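Local coordinates for phenazine biosynthesis protein, PhzF family (PDB 3EDN) that probably acts as an isomerase-like enzyme of the PhzF family, built on the diaminopimelate epimerase-like fold, with a presumed part in phenazine-related metabolism, at residues A[119-124]-A[283-288]; A[126-131]-A[237-242]; A[203-208]-A[255-260]; A[251-256]-A[269-274]. All coordinates share one frame; numbering follows the deposited sequence. Where two conformers were deposited one is given.

Interaction 1 (A[119-124]-A[283-288]); sequences IKMRQT and IDIAGT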
# COMPACT_ATOMS: atom_id res chain seq x y z
N ILE A 119 -13.96 1.32 23.98
CA ILE A 119 -12.65 0.94 23.46
C ILE A 119 -11.62 1.78 24.20
O ILE A 119 -11.70 3.02 24.17
CB ILE A 119 -12.53 1.27 21.96
CG1 ILE A 119 -13.71 0.66 21.18
CG2 ILE A 119 -11.20 0.82 21.41
CD1 ILE A 119 -13.94 -0.82 21.43
N LYS A 120 -10.66 1.12 24.83
CA LYS A 120 -9.71 1.77 25.74
C LYS A 120 -8.30 1.62 25.20
O LYS A 120 -7.91 0.54 24.76
CB LYS A 120 -9.82 1.14 27.13
CG LYS A 120 -8.95 1.78 28.20
CD LYS A 120 -9.22 1.09 29.55
CE LYS A 120 -8.30 1.61 30.65
NZ LYS A 120 -8.53 0.85 31.92
N MSE A 121 -7.52 2.70 25.24
CA MSE A 121 -6.15 2.64 24.74
C MSE A 121 -5.23 3.48 25.61
O MSE A 121 -5.69 4.35 26.33
CB MSE A 121 -6.07 3.09 23.28
CG MSE A 121 -6.51 4.51 23.02
SE MSE A 121 -7.13 4.75 21.15
CE MSE A 121 -8.43 3.32 21.13
N ARG A 122 -3.94 3.17 25.55
CA ARG A 122 -2.92 3.89 26.32
C ARG A 122 -2.39 5.08 25.55
O ARG A 122 -2.13 4.99 24.35
CB ARG A 122 -1.76 2.94 26.64
CG ARG A 122 -0.57 3.58 27.35
CD ARG A 122 -0.81 3.73 28.86
NE ARG A 122 -1.30 2.49 29.45
CZ ARG A 122 -0.53 1.45 29.76
NH1 ARG A 122 0.78 1.49 29.56
NH2 ARG A 122 -1.07 0.36 30.29
N GLN A 123 -2.20 6.20 26.25
CA GLN A 123 -1.54 7.34 25.63
C GLN A 123 -0.11 7.45 26.16
O GLN A 123 0.29 6.71 27.05
CB GLN A 123 -2.32 8.62 25.90
CG GLN A 123 -3.66 8.62 25.16
CD GLN A 123 -4.40 9.93 25.27
OE1 GLN A 123 -4.11 10.73 26.15
NE2 GLN A 123 -5.40 10.13 24.40
N THR A 124 0.66 8.37 25.59
CA THR A 124 2.02 8.61 26.04
C THR A 124 1.99 9.34 27.39
O THR A 124 1.09 10.14 27.65
CB THR A 124 2.80 9.44 24.99
OG1 THR A 124 2.71 8.77 23.72
CG2 THR A 124 4.26 9.57 25.38
N ILE A 283 -1.69 7.38 31.53
CA ILE A 283 -2.97 7.90 31.01
C ILE A 283 -3.53 6.94 29.99
O ILE A 283 -2.86 6.61 29.01
CB ILE A 283 -2.81 9.30 30.37
CG1 ILE A 283 -2.32 10.31 31.41
CG2 ILE A 283 -4.13 9.76 29.73
CD1 ILE A 283 -3.32 10.58 32.52
N ASP A 284 -4.75 6.48 30.24
CA ASP A 284 -5.53 5.78 29.22
C ASP A 284 -6.78 6.59 28.88
O ASP A 284 -7.31 7.33 29.71
CB ASP A 284 -6.00 4.41 29.74
CG ASP A 284 -4.84 3.53 30.22
OD1 ASP A 284 -4.05 3.06 29.39
OD2 ASP A 284 -4.74 3.29 31.45
N ILE A 285 -7.29 6.43 27.68
CA ILE A 285 -8.61 6.97 27.40
C ILE A 285 -9.51 5.88 26.83
O ILE A 285 -9.02 4.86 26.31
CB ILE A 285 -8.57 8.18 26.42
CG1 ILE A 285 -8.08 7.74 25.03
CG2 ILE A 285 -7.68 9.29 26.98
CD1 ILE A 285 -8.53 8.66 23.90
N ALA A 286 -10.81 6.10 26.96
CA ALA A 286 -11.78 5.17 26.39
C ALA A 286 -12.96 5.94 25.86
O ALA A 286 -13.34 6.98 26.40
CB ALA A 286 -12.24 4.15 27.43
N GLY A 287 -13.58 5.40 24.81
CA GLY A 287 -14.77 6.02 24.31
C GLY A 287 -15.66 4.96 23.71
O GLY A 287 -15.22 3.85 23.39
N THR A 288 -16.93 5.30 23.59
CA THR A 288 -17.83 4.50 22.79
C THR A 288 -17.94 5.16 21.42
O THR A 288 -17.25 6.15 21.14
CB THR A 288 -19.21 4.29 23.47
OG1 THR A 288 -19.92 3.23 22.79
CG2 THR A 288 -20.04 5.56 23.45
O HOH W 1 -6.42 2.11 33.21
O HOH W 2 0.54 6.98 29.88
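Ile119 to Arg122 pair with Asp284 to Gly287 as antiparallel strands in the diaminopimelate epimerase-like fold, their axes 159° apart. Ile119 faces Gly287 and Met121 faces Ile285 in hydrogen-bonded pairs, with N-H...O=C bonds running both ways; Met121 N reaches Ile285 O at 2.8 Å. Lys120 with Ala286 and Arg122 with Asp284 are the non-hydrogen-bonded pairs between. Past the last of these, Gln123 N still bonds Ile283 O.

On the face of Met121 and Ile285, selenomethionine Met121 lays CG 4.1 Å from Ile285 CG1 and also touches helix 74-86. The Gln123 side chain crosses that of Ile285 at about a right angle, NE2 passing 3.5 Å from Ile285 CD1, while its polar ends are taken by Thr160 and Gly230.

The face of Lys120, Arg122, Asp284 and Ala286 is largely charged. Lys120, extended with CG anti to the backbone N (chi1 -177°), packs CE against Asp284 CB, and its ammonium makes a cation-pi contact with Tyr271. In one of two Arg122 conformers, NE makes a salt bridge to Asp284 OD1 at 2.8 Å, in the guanidinium plane, the carboxylate turned 62° from it. A water joins Lys120 NZ (2.8 Å) to Asp284 OD2 (2.7 Å).

Interaction 2 (A[126-131]-A[237-242]); sequences PQFKDF and GAYYAT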
# COMPACT_ATOMS: atom_id res chain seq x y z
N PRO A 126 2.22 11.84 30.35
CA PRO A 126 2.05 13.29 30.19
C PRO A 126 3.29 14.15 30.45
O PRO A 126 4.11 13.85 31.33
CB PRO A 126 0.94 13.63 31.21
CG PRO A 126 0.98 12.52 32.20
CD PRO A 126 1.46 11.30 31.50
N GLN A 127 3.39 15.23 29.67
CA GLN A 127 4.39 16.27 29.86
C GLN A 127 3.67 17.61 29.95
O GLN A 127 2.73 17.87 29.19
CB GLN A 127 5.32 16.33 28.65
CG GLN A 127 6.06 15.05 28.36
CD GLN A 127 6.84 15.19 27.08
OE1 GLN A 127 7.86 15.87 27.05
NE2 GLN A 127 6.34 14.58 26.00
N PHE A 128 4.12 18.46 30.87
CA PHE A 128 3.62 19.83 30.99
C PHE A 128 4.76 20.84 30.95
O PHE A 128 5.87 20.56 31.42
CB PHE A 128 2.88 20.01 32.32
CG PHE A 128 1.60 19.22 32.42
CD1 PHE A 128 0.45 19.63 31.75
CD2 PHE A 128 1.54 18.09 33.21
CE1 PHE A 128 -0.73 18.91 31.85
CE2 PHE A 128 0.36 17.35 33.33
CZ PHE A 128 -0.78 17.76 32.64
N LYS A 129 4.47 22.03 30.42
CA LYS A 129 5.36 23.20 30.52
C LYS A 129 4.51 24.40 30.90
O LYS A 129 3.40 24.55 30.40
CB LYS A 129 6.02 23.46 29.17
CG LYS A 129 6.76 22.29 28.59
CD LYS A 129 7.38 22.63 27.23
CE LYS A 129 8.32 21.52 26.74
NZ LYS A 129 9.62 21.50 27.49
N ASP A 130 5.01 25.29 31.76
CA ASP A 130 4.23 26.49 32.11
C ASP A 130 4.12 27.43 30.91
O ASP A 130 5.03 27.51 30.09
CB ASP A 130 4.81 27.21 33.33
CG ASP A 130 4.29 26.66 34.65
OD1 ASP A 130 3.71 25.54 34.67
OD2 ASP A 130 4.45 27.34 35.69
N PHE A 131 2.99 28.11 30.80
CA PHE A 131 2.81 29.13 29.78
C PHE A 131 3.30 30.44 30.35
O PHE A 131 2.78 30.90 31.37
CB PHE A 131 1.34 29.24 29.38
CG PHE A 131 1.04 30.43 28.53
CD1 PHE A 131 1.41 30.46 27.20
CD2 PHE A 131 0.38 31.53 29.07
CE1 PHE A 131 1.14 31.56 26.42
CE2 PHE A 131 0.10 32.64 28.29
CZ PHE A 131 0.48 32.66 26.96
N GLY A 237 -7.18 15.00 31.60
CA GLY A 237 -7.22 14.07 32.74
C GLY A 237 -5.96 14.19 33.59
O GLY A 237 -6.03 14.22 34.82
N ALA A 238 -4.81 14.24 32.93
CA ALA A 238 -3.55 14.41 33.65
C ALA A 238 -3.54 15.73 34.39
O ALA A 238 -3.04 15.82 35.51
CB ALA A 238 -2.38 14.35 32.70
N TYR A 239 -4.06 16.77 33.75
CA TYR A 239 -4.13 18.09 34.34
C TYR A 239 -5.02 18.04 35.59
O TYR A 239 -4.66 18.56 36.64
CB TYR A 239 -4.70 19.07 33.31
CG TYR A 239 -4.78 20.49 33.78
CD1 TYR A 239 -3.79 21.41 33.46
CD2 TYR A 239 -5.88 20.93 34.52
CE1 TYR A 239 -3.88 22.73 33.89
CE2 TYR A 239 -5.97 22.25 34.94
CZ TYR A 239 -4.97 23.13 34.65
OH TYR A 239 -5.10 24.42 35.06
N TYR A 240 -6.18 17.39 35.48
CA TYR A 240 -7.11 17.28 36.60
C TYR A 240 -6.45 16.61 37.78
O TYR A 240 -6.56 17.08 38.92
CB TYR A 240 -8.32 16.46 36.13
CG TYR A 240 -9.51 16.41 37.06
CD1 TYR A 240 -10.41 17.46 37.11
CD2 TYR A 240 -9.75 15.29 37.84
CE1 TYR A 240 -11.52 17.41 37.93
CE2 TYR A 240 -10.86 15.22 38.66
CZ TYR A 240 -11.74 16.29 38.70
OH TYR A 240 -12.85 16.23 39.51
N ALA A 241 -5.76 15.51 37.51
CA ALA A 241 -5.08 14.74 38.56
C ALA A 241 -3.90 15.49 39.16
O ALA A 241 -3.47 15.17 40.26
CB ALA A 241 -4.63 13.38 38.00
N THR A 242 -3.37 16.48 38.43
CA THR A 242 -2.16 17.20 38.86
C THR A 242 -2.48 18.54 39.54
O THR A 242 -1.77 18.94 40.48
CB THR A 242 -1.20 17.43 37.65
OG1 THR A 242 -0.91 16.17 37.02
CG2 THR A 242 0.13 18.05 38.12
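This is a mainly apolar strand-on-helix contact: Pro126, just before strand 127-130, and Phe128 within it rest on Ala238, Tyr239 and Thr242 of helix 230-244. The helix axis passes 10.2 Å from the strand axis at 68°, a gap spanned mainly by the Phe128 ring. Pro126 and Phe128 carry the contact from the strand side.

Ala238 CB is the meeting point. Pro126 CB lies 3.7 Å from it, and Phe128 CZ comes in at 3.8 Å. With CG anti to its own carbonyl carbon (chi1 -67°), the Phe128 ring reaches across to the helix, and its rim, not its face, approaches the backbone: CZ is 3.6 Å from Tyr239 N, which lies near the ring plane. The Tyr239 ring in turn offers its edge to Phe128 CE1, while its hydroxyl bonds Pro154 O. On the next turn Thr242 OG1 stands 4.1 Å from Phe128 CE2. That hydroxyl is already engaged, donating to Ala238 O at 2.6 Å, one turn back in the same helix, a bond that occupies its proton.

Strand 156-159 flanks the strand and also packs on Phe128 and Tyr239, and Pro126 O accepts a hydrogen bond from Lys280. A helix wrapped by strands in this way is characteristic of the diaminopimelate epimerase-like fold.

Interaction 3 (A[203-208]-A[255-260]); sequences ETYDEK and IVEQGQ. With SO4 (sulfate ion), chain H.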
# COMPACT_ATOMS: atom_id res chain seq x y z
N GLU A 203 -17.37 23.52 35.25
CA GLU A 203 -18.81 23.50 34.96
C GLU A 203 -19.06 22.70 33.68
O GLU A 203 -18.34 22.88 32.71
CB GLU A 203 -19.39 24.92 34.78
CG GLU A 203 -20.91 24.91 34.63
CD GLU A 203 -21.54 26.26 34.26
OE1 GLU A 203 -20.84 27.17 33.82
OE2 GLU A 203 -22.77 26.38 34.39
N THR A 204 -20.08 21.85 33.68
CA THR A 204 -20.35 21.02 32.51
C THR A 204 -21.82 21.01 32.11
O THR A 204 -22.71 21.24 32.95
CB THR A 204 -19.90 19.56 32.74
OG1 THR A 204 -20.61 19.01 33.85
CG2 THR A 204 -18.40 19.46 33.04
N TYR A 205 -22.07 20.73 30.83
CA TYR A 205 -23.44 20.56 30.35
C TYR A 205 -24.02 19.21 30.76
O TYR A 205 -25.21 19.12 31.07
CB TYR A 205 -23.50 20.67 28.83
CG TYR A 205 -23.23 22.05 28.30
CD1 TYR A 205 -24.18 23.07 28.44
CD2 TYR A 205 -22.05 22.35 27.63
CE1 TYR A 205 -23.94 24.36 27.95
CE2 TYR A 205 -21.81 23.62 27.13
CZ TYR A 205 -22.76 24.62 27.29
OH TYR A 205 -22.50 25.88 26.79
N ASP A 206 -23.19 18.17 30.70
CA ASP A 206 -23.61 16.79 30.95
C ASP A 206 -23.39 16.45 32.42
O ASP A 206 -22.38 16.82 33.03
CB ASP A 206 -22.80 15.82 30.08
CG ASP A 206 -23.08 15.98 28.59
OD1 ASP A 206 -23.98 16.75 28.18
OD2 ASP A 206 -22.38 15.30 27.80
N GLU A 207 -24.34 15.72 32.99
CA GLU A 207 -24.35 15.48 34.44
C GLU A 207 -23.21 14.61 34.95
O GLU A 207 -22.63 14.88 36.00
CB GLU A 207 -25.70 14.91 34.89
CG GLU A 207 -26.89 15.82 34.62
CD GLU A 207 -26.83 17.11 35.41
OE1 GLU A 207 -26.54 17.06 36.63
OE2 GLU A 207 -27.07 18.18 34.82
N LYS A 208 -22.86 13.56 34.21
CA LYS A 208 -21.86 12.61 34.71
C LYS A 208 -20.41 13.09 34.52
O LYS A 208 -19.47 12.40 34.87
CB LYS A 208 -22.06 11.23 34.08
CG LYS A 208 -23.34 10.53 34.53
CD LYS A 208 -24.57 11.06 33.81
CE LYS A 208 -25.85 10.44 34.37
NZ LYS A 208 -27.05 10.78 33.54
N ILE A 255 -14.70 11.81 33.34
CA ILE A 255 -15.23 11.95 31.99
C ILE A 255 -15.11 13.42 31.66
O ILE A 255 -15.43 14.29 32.49
CB ILE A 255 -16.70 11.49 31.87
CG1 ILE A 255 -16.84 10.02 32.30
CG2 ILE A 255 -17.16 11.60 30.42
CD1 ILE A 255 -18.28 9.50 32.33
N VAL A 256 -14.62 13.70 30.45
CA VAL A 256 -14.59 15.04 29.93
C VAL A 256 -15.56 15.13 28.76
O VAL A 256 -15.85 14.12 28.10
CB VAL A 256 -13.16 15.48 29.51
CG1 VAL A 256 -12.20 15.29 30.67
CG2 VAL A 256 -12.66 14.69 28.32
N GLU A 257 -16.10 16.33 28.52
CA GLU A 257 -17.05 16.52 27.43
C GLU A 257 -16.55 17.61 26.49
O GLU A 257 -15.80 18.50 26.89
CB GLU A 257 -18.43 16.90 27.96
CG GLU A 257 -18.45 18.31 28.57
CD GLU A 257 -19.80 18.79 29.08
OE1 GLU A 257 -20.64 17.97 29.49
OE2 GLU A 257 -19.97 20.04 29.14
N GLN A 258 -17.01 17.55 25.25
CA GLN A 258 -16.58 18.51 24.24
C GLN A 258 -17.60 18.53 23.12
O GLN A 258 -18.21 17.50 22.83
CB GLN A 258 -15.23 18.08 23.66
CG GLN A 258 -14.46 19.13 22.82
CD GLN A 258 -13.19 18.56 22.21
OE1 GLN A 258 -12.47 17.80 22.84
NE2 GLN A 258 -12.89 18.97 20.97
N GLY A 259 -17.74 19.68 22.48
CA GLY A 259 -18.53 19.78 21.26
C GLY A 259 -19.90 20.43 21.37
O GLY A 259 -20.55 20.64 20.36
N GLN A 260 -20.36 20.71 22.59
CA GLN A 260 -21.71 21.21 22.78
C GLN A 260 -21.92 22.56 22.06
O GLN A 260 -22.99 22.82 21.48
CB GLN A 260 -22.05 21.29 24.27
CG GLN A 260 -22.08 19.93 25.00
CD GLN A 260 -20.72 19.28 25.17
OE1 GLN A 260 -19.71 19.95 25.25
NE2 GLN A 260 -20.70 17.94 25.22
S SO4 H . -26.00 13.42 31.27
O1 SO4 H . -26.03 12.85 29.92
O2 SO4 H . -26.89 12.68 32.15
O3 SO4 H . -24.62 13.34 31.76
O4 SO4 H . -26.43 14.82 31.22
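Glu257 sends its carboxylate into the 203-208 loop, where two successive backbone N-H groups meet it. Asp206 N donates to Glu257 OE1 at 2.8 Å, on the syn side of that oxygen. Tyr205 N points to Glu257 OE2, although this oxygen sits too close to another atom of the model and its place is less sure. The carboxylate gets there because CG lies between the backbone N and the carbonyl carbon (chi1 70°) and the chain then runs straight out. Thr204 CB also approaches it.

Beside the carboxylate, the Tyr205 ring lies nearly parallel to it, the planes 14° apart. Gln260 runs antiparallel to the Tyr205 side chain, its CB 3.5 Å from Tyr205 CD2. Farther along, Ile255 CD1 touches the carbonyl of Lys208, 4.0 Å from its O.

The loop connects strands 196-201 and 211-216 of the diaminopimelate epimerase-like fold, and strand 211-216 runs parallel to strand 251-258, which carries Glu257; the side chain therefore ties a connection to a neighbouring strand end.

Asp206 OD2 comes within 3.6 Å of Glu257 OE1, two like charges, and a salt bridge from Arg267 to Asp206 probably offsets the repulsion. Tyr205 OH bonds Glu176, its ring meets that of His212, and Asp265 takes Gln260 NE2. Next to the loop a sulfate, probably from the crystallisation liquor, accepts from Glu207 N (2.9 Å to its O4) and Lys208 N (3.0 Å to its O3). Lys208 NZ also reaches it, at a distance too short to be trusted.

Interaction 4 (A[251-256]-A[269-274]); sequences EMELIV and TVYVTK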
# COMPACT_ATOMS: atom_id res chain seq x y z
N GLU A 251 -5.53 4.83 41.33
CA GLU A 251 -6.28 4.93 40.08
C GLU A 251 -7.47 5.85 40.28
O GLU A 251 -8.15 5.81 41.29
CB GLU A 251 -6.79 3.54 39.64
CG GLU A 251 -7.59 2.79 40.74
CD GLU A 251 -7.98 1.36 40.39
OE1 GLU A 251 -7.46 0.80 39.40
OE2 GLU A 251 -8.80 0.78 41.13
N MSE A 252 -7.73 6.68 39.28
CA MSE A 252 -8.94 7.48 39.28
C MSE A 252 -9.40 7.61 37.84
O MSE A 252 -8.64 7.37 36.92
CB MSE A 252 -8.64 8.84 39.88
CG MSE A 252 -7.61 9.60 39.09
SE MSE A 252 -8.50 10.76 37.84
CE MSE A 252 -8.39 12.31 38.98
N GLU A 253 -10.67 7.93 37.65
CA GLU A 253 -11.13 8.20 36.31
C GLU A 253 -12.06 9.39 36.30
O GLU A 253 -12.65 9.74 37.33
CB GLU A 253 -11.79 6.98 35.67
CG GLU A 253 -13.24 6.75 36.01
CD GLU A 253 -13.72 5.42 35.44
OE1 GLU A 253 -14.57 5.43 34.53
OE2 GLU A 253 -13.20 4.36 35.88
N LEU A 254 -12.14 10.05 35.15
CA LEU A 254 -13.08 11.13 34.99
C LEU A 254 -13.59 11.13 33.57
O LEU A 254 -12.98 10.52 32.69
CB LEU A 254 -12.40 12.47 35.29
CG LEU A 254 -11.33 12.96 34.30
CD1 LEU A 254 -11.33 14.49 34.25
CD2 LEU A 254 -9.96 12.40 34.61
N ILE A 255 -14.70 11.81 33.34
CA ILE A 255 -15.23 11.95 31.99
C ILE A 255 -15.11 13.42 31.66
O ILE A 255 -15.43 14.29 32.49
CB ILE A 255 -16.70 11.49 31.87
CG1 ILE A 255 -16.84 10.02 32.30
CG2 ILE A 255 -17.16 11.60 30.42
CD1 ILE A 255 -18.28 9.50 32.33
N VAL A 256 -14.62 13.70 30.45
CA VAL A 256 -14.59 15.04 29.93
C VAL A 256 -15.56 15.13 28.76
O VAL A 256 -15.85 14.12 28.10
CB VAL A 256 -13.16 15.48 29.51
CG1 VAL A 256 -12.20 15.29 30.67
CG2 VAL A 256 -12.66 14.69 28.32
N THR A 269 -13.72 9.15 28.34
CA THR A 269 -13.34 8.70 29.68
C THR A 269 -11.82 8.65 29.80
O THR A 269 -11.15 8.10 28.93
CB THR A 269 -13.98 7.34 30.00
OG1 THR A 269 -15.41 7.48 29.92
CG2 THR A 269 -13.60 6.86 31.40
N VAL A 270 -11.29 9.26 30.85
CA VAL A 270 -9.84 9.30 31.07
C VAL A 270 -9.48 8.59 32.35
O VAL A 270 -10.05 8.89 33.40
CB VAL A 270 -9.30 10.74 31.07
CG1 VAL A 270 -7.75 10.72 31.11
CG2 VAL A 270 -9.83 11.52 29.85
N TYR A 271 -8.56 7.63 32.25
CA TYR A 271 -8.09 6.88 33.41
C TYR A 271 -6.68 7.33 33.76
O TYR A 271 -5.79 7.37 32.90
CB TYR A 271 -8.06 5.38 33.11
CG TYR A 271 -9.36 4.85 32.56
CD1 TYR A 271 -10.24 4.17 33.37
CD2 TYR A 271 -9.71 5.05 31.22
CE1 TYR A 271 -11.46 3.69 32.87
CE2 TYR A 271 -10.89 4.59 30.72
CZ TYR A 271 -11.76 3.90 31.54
OH TYR A 271 -12.95 3.44 31.02
N VAL A 272 -6.48 7.69 35.03
CA VAL A 272 -5.19 8.18 35.48
C VAL A 272 -4.68 7.22 36.54
O VAL A 272 -5.38 6.97 37.53
CB VAL A 272 -5.31 9.58 36.10
CG1 VAL A 272 -3.91 10.12 36.43
CG2 VAL A 272 -6.02 10.52 35.15
N THR A 273 -3.51 6.64 36.29
CA THR A 273 -2.98 5.60 37.19
C THR A 273 -1.61 6.01 37.70
O THR A 273 -0.79 6.57 36.96
CB THR A 273 -2.88 4.26 36.47
OG1 THR A 273 -4.19 3.84 36.07
CG2 THR A 273 -2.27 3.19 37.37
N LYS A 274 -1.34 5.75 38.97
CA LYS A 274 0.04 5.88 39.42
C LYS A 274 0.51 4.58 40.04
O LYS A 274 -0.25 3.87 40.70
CB LYS A 274 0.24 7.07 40.34
CG LYS A 274 -0.58 7.06 41.60
CD LYS A 274 -0.52 8.42 42.29
CE LYS A 274 -1.69 8.59 43.25
NZ LYS A 274 -1.54 9.78 44.13
O HOH W 3 -14.46 3.08 33.06
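Leu254 and Val270 run alongside each other, Leu254 CD2 resting 4.0 Å from Val270 CB. At the next hydrogen-bonded pair, selenomethionine Met252 runs along Val272, with SE close to the valine CG2; two conformers were deposited for Met252, so this detail is tentative. Helix 230-244 covers this face, Tyr240 touching Met252 and Ala241 touching Val272.

The backbones beneath form the hairpin of strands 251-258 and 266-273, antiparallel at 157°. Met252 with Val272 and Leu254 with Val270 are its hydrogen-bonded pairs, each closed by two bonds; Val270 N to Leu254 O is 2.8 Å and nearly straight (178°).

On the opposite face Glu253 stretches out alongside Tyr271, OE2 3.5 Å from the ring's CE1, the carboxylate turned 64° from the ring. Glu253 OE1 passes 3.6 Å from Thr269 CG2. A water lies between the two polar ends, donating to Glu253 OE1 at 2.8 Å and sitting 2.6 Å from Tyr271 OH.

The hairpin is thus amphipathic: apolar groups pack one face against helix 230-244 and its surroundings, while its other face carries a carboxylate and a phenol that interact through water.

Interactions 1 and 4 are both antiparallel strand pairs, and they adjoin: the probable backbone hydrogen bonds of Asp284 O with Tyr271 N and Ala286 N with Thr269 O join strands 282-298 and 266-273. Interaction 1, the more buried, has the Arg122-Asp284 salt bridge; in partly buried interaction 4, Glu253 and Tyr271 lack a direct hydrogen bond and are linked by water. Interaction 2, buried and mainly apolar, without hydrogen bonds between its segments, presents helix 230-244 to both: Ala238 touches Ile283, and Tyr240 and Ala241 touch Met252 and Val272. Interaction 3 is the surface contact; it continues strand 251-258 beyond interaction 4, sharing Ile255 and Val256, and relies on a carboxylate gripping loop backbone.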